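Local coordinates for protein histone-lysine N-methyltransferase SETMAR (Homo sapiens, PDB 3BO5) that dimethylates a lysine of histone H3, using S-adenosyl-L-methionine, and is the methyltransferase part of a methylase-transposase fusion that plays a role in DNA double-strand break repair, at residues A[143-148]-A[238-243]; A[264-269]-A[285-290]. The protein carries 2 engineered substitutions. All coordinates share one frame; numbering follows the deposited sequence.

Contact 1: residues A[143-148]-A[238-243]; sequences LEFIPK and DIVPEE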
loop_
_atom_site.group_PDB
_atom_site.type_symbol
_atom_site.label_atom_id
_atom_site.label_comp_id
_atom_site.label_asym_id
_atom_site.label_seq_id
_atom_site.Cartn_x
_atom_site.Cartn_y
_atom_site.Cartn_z
ATOM N N LEU A 143 -6.398 -3.025 15.504
ATOM C CA LEU A 143 -7.051 -3.239 16.796
ATOM C C LEU A 143 -7.987 -4.399 16.713
ATOM O O LEU A 143 -8.690 -4.692 17.718
ATOM C CB LEU A 143 -7.863 -2.001 17.210
ATOM C CG LEU A 143 -7.052 -0.752 17.393
ATOM C CD1 LEU A 143 -7.926 0.498 17.693
ATOM C CD2 LEU A 143 -5.977 -0.964 18.414
ATOM N N GLU A 144 -8.009 -5.070 15.592
ATOM C CA GLU A 144 -8.839 -6.262 15.469
ATOM C C GLU A 144 -8.273 -7.350 14.610
ATOM O O GLU A 144 -7.318 -7.149 13.859
ATOM C CB GLU A 144 -10.194 -5.875 14.973
ATOM C CG GLU A 144 -10.218 -5.083 13.755
ATOM C CD GLU A 144 -11.653 -4.633 13.394
ATOM O OE1 GLU A 144 -11.865 -3.442 13.123
ATOM O OE2 GLU A 144 -12.595 -5.470 13.498
ATOM N N PHE A 145 -8.834 -8.555 14.734
ATOM C CA PHE A 145 -8.324 -9.662 14.002
ATOM C C PHE A 145 -8.463 -9.414 12.497
ATOM O O PHE A 145 -9.525 -9.038 12.045
ATOM C CB PHE A 145 -9.130 -10.914 14.343
ATOM C CG PHE A 145 -8.531 -12.153 13.820
ATOM C CD1 PHE A 145 -7.466 -12.769 14.486
ATOM C CD2 PHE A 145 -9.049 -12.757 12.705
ATOM C CE1 PHE A 145 -6.905 -13.939 13.976
ATOM C CE2 PHE A 145 -8.507 -13.962 12.217
ATOM C CZ PHE A 145 -7.427 -14.534 12.842
ATOM N N ILE A 146 -7.410 -9.694 11.730
ATOM C CA ILE A 146 -7.506 -9.654 10.281
ATOM C C ILE A 146 -7.181 -11.036 9.688
ATOM O O ILE A 146 -6.075 -11.504 9.773
ATOM C CB ILE A 146 -6.502 -8.624 9.729
ATOM C CG1 ILE A 146 -6.806 -7.237 10.288
ATOM C CG2 ILE A 146 -6.628 -8.605 8.123
ATOM C CD1 ILE A 146 -5.763 -6.160 9.889
ATOM N N PRO A 147 -8.155 -11.668 9.051
ATOM C CA PRO A 147 -7.915 -12.944 8.374
ATOM C C PRO A 147 -6.908 -12.829 7.273
ATOM O O PRO A 147 -6.896 -11.851 6.524
ATOM C CB PRO A 147 -9.303 -13.295 7.778
ATOM C CG PRO A 147 -10.283 -12.589 8.713
ATOM C CD PRO A 147 -9.561 -11.239 8.961
ATOM N N LYS A 148 -6.108 -13.866 7.128
ATOM C CA LYS A 148 -5.161 -14.011 6.028
ATOM C C LYS A 148 -5.824 -13.716 4.711
ATOM O O LYS A 148 -6.886 -14.231 4.410
ATOM C CB LYS A 148 -4.691 -15.442 5.986
ATOM C CG LYS A 148 -3.689 -15.739 4.903
ATOM C CD LYS A 148 -3.099 -17.153 5.037
ATOM C CE LYS A 148 -2.134 -17.387 3.910
ATOM N NZ LYS A 148 -1.339 -18.638 4.093
ATOM N N ASP A 238 -2.844 -14.620 9.250
ATOM C CA ASP A 238 -3.791 -14.029 10.173
ATOM C C ASP A 238 -3.034 -13.057 11.098
ATOM O O ASP A 238 -1.938 -13.405 11.614
ATOM C CB ASP A 238 -4.399 -15.114 11.075
ATOM C CG ASP A 238 -5.394 -16.005 10.362
ATOM O OD1 ASP A 238 -5.849 -15.719 9.213
ATOM O OD2 ASP A 238 -5.735 -17.079 10.952
ATOM N N ILE A 239 -3.589 -11.885 11.266
ATOM C CA ILE A 239 -2.964 -10.842 12.126
ATOM C C ILE A 239 -3.908 -10.612 13.309
ATOM O O ILE A 239 -5.109 -10.455 13.145
ATOM C CB ILE A 239 -2.854 -9.553 11.286
ATOM C CG1 ILE A 239 -1.972 -9.875 10.057
ATOM C CG2 ILE A 239 -2.318 -8.409 12.174
ATOM C CD1 ILE A 239 -1.923 -8.745 9.010
ATOM N N VAL A 240 -3.335 -10.610 14.507
ATOM C CA VAL A 240 -4.182 -10.633 15.675
ATOM C C VAL A 240 -4.383 -9.244 16.204
ATOM O O VAL A 240 -3.634 -8.318 15.847
ATOM C CB VAL A 240 -3.530 -11.550 16.768
ATOM C CG1 VAL A 240 -3.385 -12.911 16.199
ATOM C CG2 VAL A 240 -2.194 -10.961 17.352
ATOM N N PRO A 241 -5.363 -9.033 17.102
ATOM C CA PRO A 241 -5.526 -7.698 17.613
ATOM C C PRO A 241 -4.249 -7.148 18.270
ATOM O O PRO A 241 -3.541 -7.859 18.986
ATOM C CB PRO A 241 -6.666 -7.847 18.640
ATOM C CG PRO A 241 -7.460 -9.053 18.071
ATOM C CD PRO A 241 -6.363 -9.995 17.630
ATOM N N GLU A 242 -3.981 -5.877 17.986
ATOM C CA GLU A 242 -2.818 -5.135 18.509
ATOM C C GLU A 242 -1.514 -5.512 17.815
ATOM O O GLU A 242 -0.478 -4.913 18.145
ATOM C CB GLU A 242 -2.646 -5.203 20.036
ATOM C CG GLU A 242 -3.786 -4.468 20.743
ATOM C CD GLU A 242 -3.710 -4.451 22.303
ATOM O OE1 GLU A 242 -2.692 -4.825 22.880
ATOM O OE2 GLU A 242 -4.735 -4.129 22.932
ATOM N N GLU A 243 -1.578 -6.403 16.851
ATOM C CA GLU A 243 -0.366 -6.821 16.166
ATOM C C GLU A 243 0.002 -5.650 15.269
ATOM O O GLU A 243 -0.835 -5.151 14.470
ATOM C CB GLU A 243 -0.588 -8.058 15.276
ATOM C CG GLU A 243 0.719 -8.587 14.718
ATOM C CD GLU A 243 0.562 -9.915 14.043
ATOM O OE1 GLU A 243 -0.376 -10.663 14.421
ATOM O OE2 GLU A 243 1.391 -10.264 13.158
#
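The carboxylate of Asp238 reaches across to the backbone of the other loop, where its OD1 takes the N-H of Lys148 at 2.8 Å. The bond is close to straight (165°) and uses the anti lone pair, on the side away from OD2. With CG anti to the carbonyl carbon of Asp238, the carboxylate also comes up against Phe145, whose CZ lies 3.5 Å from Asp238 CG. Ring and carboxylate planes are inclined at 62°, and CZ comes obliquely against the acid's CB and CG. Next along the chain, Ile146 and Ile239 form an antiparallel, hydrogen-bonded pair: Ile146 N donates to Ile239 O at 2.8 Å and Ile239 N returns a bond to Ile146 O at 2.9 Å. This lone beta bridge ties two loops of the SET domain, one linking strands 138-142 and 151-160, the other linking strands 230-235 and 244-247. The two isoleucines, buried beneath an otherwise largely exposed contact, meet through their CB atoms at 4.1 Å; Ile146 also packs on Phe126 and Phe128. Beyond the bridge the second loop folds into a type II beta turn from Val240 to Glu243. Val240 N donates to Glu243 OE1, meeting it from above the carboxylate plane, while OE2 is held by Asn216. Pro241 brings CG to 3.6 Å from Phe145 N, and its CD lies near the plane of the Phe145 ring, at the edge, 4.3 Å from CD1. Phe145 reaches this proline and Asp238 because its CG stands opposite the backbone N (chi1 -170°), beside the carbonyl carbon.

Contact 2: residues A[264-269]-A[285-290]; sequences RLDHGK and LPFDSS. With SAH (S-adenosyl-L-homocysteine), chain F.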
loop_
_atom_site.group_PDB
_atom_site.type_symbol
_atom_site.label_atom_id
_atom_site.label_comp_id
_atom_site.label_asym_id
_atom_site.label_seq_id
_atom_site.Cartn_x
_atom_site.Cartn_y
_atom_site.Cartn_z
ATOM N N ARG A 264 11.513 0.562 -1.261
ATOM C CA ARG A 264 11.554 1.840 -0.560
ATOM C C ARG A 264 12.901 2.520 -0.763
ATOM O O ARG A 264 13.945 1.872 -0.767
ATOM C CB ARG A 264 11.287 1.653 0.934
ATOM C CG ARG A 264 9.847 1.327 1.167
ATOM C CD ARG A 264 8.994 2.585 1.292
ATOM N NE ARG A 264 9.201 3.396 2.465
ATOM C CZ ARG A 264 8.446 3.315 3.582
ATOM N NH1 ARG A 264 7.404 2.480 3.595
ATOM N NH2 ARG A 264 8.700 4.095 4.619
ATOM N N LEU A 265 12.895 3.839 -0.917
ATOM C CA LEU A 265 14.163 4.519 -1.274
ATOM C C LEU A 265 14.643 5.358 -0.102
ATOM O O LEU A 265 13.832 5.848 0.701
ATOM C CB LEU A 265 13.899 5.465 -2.446
ATOM C CG LEU A 265 13.277 4.799 -3.692
ATOM C CD1 LEU A 265 13.074 5.912 -4.751
ATOM C CD2 LEU A 265 14.039 3.627 -4.207
ATOM N N ASP A 266 15.965 5.548 -0.020
ATOM C CA ASP A 266 16.438 6.537 0.943
ATOM C C ASP A 266 17.666 7.226 0.366
ATOM O O ASP A 266 18.027 7.020 -0.812
ATOM C CB ASP A 266 16.674 5.909 2.308
ATOM C CG ASP A 266 17.987 5.161 2.416
ATOM O OD1 ASP A 266 18.450 4.637 1.380
ATOM O OD2 ASP A 266 18.521 5.045 3.603
ATOM N N HIS A 267 18.258 8.068 1.180
ATOM C CA HIS A 267 19.469 8.741 0.744
ATOM C C HIS A 267 20.581 8.379 1.692
ATOM O O HIS A 267 20.386 8.270 2.921
ATOM C CB HIS A 267 19.270 10.243 0.784
ATOM C CG HIS A 267 20.462 11.031 0.334
ATOM N ND1 HIS A 267 21.050 10.852 -0.902
ATOM C CD2 HIS A 267 21.169 12.008 0.952
ATOM C CE1 HIS A 267 22.078 11.680 -1.024
ATOM N NE2 HIS A 267 22.158 12.403 0.078
ATOM N N GLY A 268 21.740 8.237 1.087
ATOM C CA GLY A 268 22.957 8.244 1.847
ATOM C C GLY A 268 23.407 6.832 2.057
ATOM O O GLY A 268 22.638 5.855 1.925
ATOM N N LYS A 269 24.682 6.727 2.391
ATOM C CA LYS A 269 25.306 5.466 2.269
ATOM C C LYS A 269 25.211 4.632 3.547
ATOM O O LYS A 269 25.277 3.417 3.440
ATOM C CB LYS A 269 26.742 5.646 1.804
ATOM C CG LYS A 269 26.807 6.425 0.460
ATOM C CD LYS A 269 26.333 5.557 -0.728
ATOM C CE LYS A 269 26.472 6.298 -2.088
ATOM N NZ LYS A 269 25.888 5.472 -3.206
ATOM N N LEU A 285 17.800 -2.046 7.490
ATOM C CA LEU A 285 16.610 -1.658 6.814
ATOM C C LEU A 285 16.940 -1.580 5.333
ATOM O O LEU A 285 17.823 -0.782 4.928
ATOM C CB LEU A 285 16.162 -0.304 7.430
ATOM C CG LEU A 285 14.800 0.049 7.878
ATOM C CD1 LEU A 285 14.269 -1.117 8.721
ATOM C CD2 LEU A 285 14.950 1.352 8.615
ATOM N N PRO A 286 16.288 -2.397 4.513
ATOM C CA PRO A 286 16.710 -2.559 3.111
ATOM C C PRO A 286 16.178 -1.492 2.137
ATOM O O PRO A 286 15.494 -1.846 1.163
ATOM C CB PRO A 286 16.218 -3.938 2.760
ATOM C CG PRO A 286 14.829 -4.013 3.560
ATOM C CD PRO A 286 15.151 -3.293 4.860
ATOM N N PHE A 287 16.539 -0.244 2.394
ATOM C CA PHE A 287 16.273 0.822 1.389
ATOM C C PHE A 287 17.199 0.683 0.197
ATOM O O PHE A 287 18.326 0.177 0.334
ATOM C CB PHE A 287 16.508 2.188 2.028
ATOM C CG PHE A 287 15.518 2.568 3.052
ATOM C CD1 PHE A 287 14.213 2.964 2.701
ATOM C CD2 PHE A 287 15.893 2.624 4.403
ATOM C CE1 PHE A 287 13.286 3.359 3.695
ATOM C CE2 PHE A 287 15.007 3.007 5.373
ATOM C CZ PHE A 287 13.680 3.399 5.045
ATOM N N ASP A 288 16.710 1.137 -0.964
ATOM C CA ASP A 288 17.571 1.422 -2.089
ATOM C C ASP A 288 18.055 2.855 -1.922
ATOM O O ASP A 288 17.263 3.806 -1.957
ATOM C CB ASP A 288 16.823 1.239 -3.392
ATOM C CG ASP A 288 17.696 1.576 -4.617
ATOM O OD1 ASP A 288 18.934 1.483 -4.473
ATOM O OD2 ASP A 288 17.152 1.919 -5.700
ATOM N N SER A 289 19.364 3.010 -1.738
ATOM C CA SER A 289 19.984 4.288 -1.395
ATOM C C SER A 289 20.460 5.052 -2.610
ATOM O O SER A 289 20.986 4.450 -3.551
ATOM C CB SER A 289 21.172 4.035 -0.482
ATOM O OG SER A 289 20.716 3.319 0.654
ATOM N N SER A 290 20.276 6.371 -2.569
ATOM C CA SER A 290 20.866 7.293 -3.546
ATOM C C SER A 290 21.455 8.520 -2.845
ATOM O O SER A 290 21.516 9.649 -3.406
ATOM C CB SER A 290 19.811 7.699 -4.567
ATOM O OG SER A 290 19.107 6.562 -5.057
ATOM O OXT SER A 290 21.900 8.378 -1.680
HETATM N N SAH F . 8.283 5.001 11.827
HETATM C CA SAH F . 7.771 5.928 10.766
HETATM C CB SAH F . 6.738 5.244 9.838
HETATM C CG SAH F . 7.481 4.387 8.798
HETATM S SD SAH F . 8.410 5.411 7.620
HETATM C C SAH F . 7.188 7.182 11.455
HETATM O O SAH F . 7.353 7.370 12.657
HETATM O OXT SAH F . 6.528 7.995 10.730
HETATM C "C5'" SAH F . 10.007 4.574 7.669
HETATM C "C4'" SAH F . 10.872 4.921 8.879
HETATM O "O4'" SAH F . 10.422 4.236 10.051
HETATM C "C3'" SAH F . 12.300 4.484 8.733
HETATM O "O3'" SAH F . 13.072 5.476 8.002
HETATM C "C2'" SAH F . 12.775 4.327 10.147
HETATM O "O2'" SAH F . 12.925 5.595 10.812
HETATM C "C1'" SAH F . 11.546 3.709 10.783
HETATM N N9 SAH F . 11.484 2.243 10.615
HETATM C C8 SAH F . 10.549 1.499 9.900
HETATM N N7 SAH F . 10.801 0.217 10.082
HETATM C C5 SAH F . 11.849 0.087 10.923
HETATM C C6 SAH F . 12.522 -1.060 11.393
HETATM N N6 SAH F . 12.173 -2.329 11.168
HETATM N N1 SAH F . 13.619 -0.794 12.207
HETATM C C2 SAH F . 14.005 0.474 12.512
HETATM N N3 SAH F . 13.363 1.623 12.096
HETATM C C4 SAH F . 12.331 1.358 11.246
HETATM O O HOH W 1 14.485 -1.113 -1.181
#
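Asp266 and Phe287 pack at about a right angle, the acid's CB lying over one face of the ring, 4.0 Å from its centroid, in a CH-pi contact. Asp266 holds CG between its backbone N and carbonyl carbon (chi1 80°), which turns the carboxylate toward the other segment; OD1 accepts the Ser289 hydroxyl through its syn lone pair, with OG 2.7 Å away. Carboxylate and ring planes are only 14° apart. The ring's CZ approaches S-adenosyl-L-homocysteine, 3.7 Å from ribose O3', and Arg264 CB packs on CD1 at 3.7 Å. Were Phe287 an alanine, Asp266 CB and Arg264 CB would probably lose their aromatic partner and a gap would open beside the ribose. Strand 288-289 joins strand 260-266 in parallel, extending a mixed sheet of the SET fold, with Asp288 N bonding Arg264 O and Asp266 N bonding Asp288 O. On one side of this pair Leu265 and Asp288 run side by side, CD2 to CB 3.8 Å. Bends at chi2 and chi3 curl the Arg264 chain so that NH2 lies 3.3 Å from the ligand's SD, which sits at the guanidinium edge; Asn178 O and Tyr247 OH hold the group, and Tyr249 makes a cation-pi contact with it. At the chain end Gly268 N donates to Ser290 OXT at 2.8 Å.

Overall arrangement
Contact 1 and contact 2 lie in separate parts of the methyltransferase domain, their centres 30 Å apart and their nearest atoms about 16 Å apart, and they follow one another along the chain. Residues 143-148 and 238-243 form a surface contact away from the bound S-adenosyl-L-homocysteine: the side chain of Leu143 is about 12 Å from that of Trp138, whose backbone N bonds this ligand. Contact 2 instead contributes Arg264, Leu285 and Phe287 to the ligand pocket, and its Pro286 side chain lies about 7 Å from a bound zinc ion. Strand 244-247, which directly follows residues 238-243, ends in Tyr247, whose hydroxyl bonds Arg264 of contact 2.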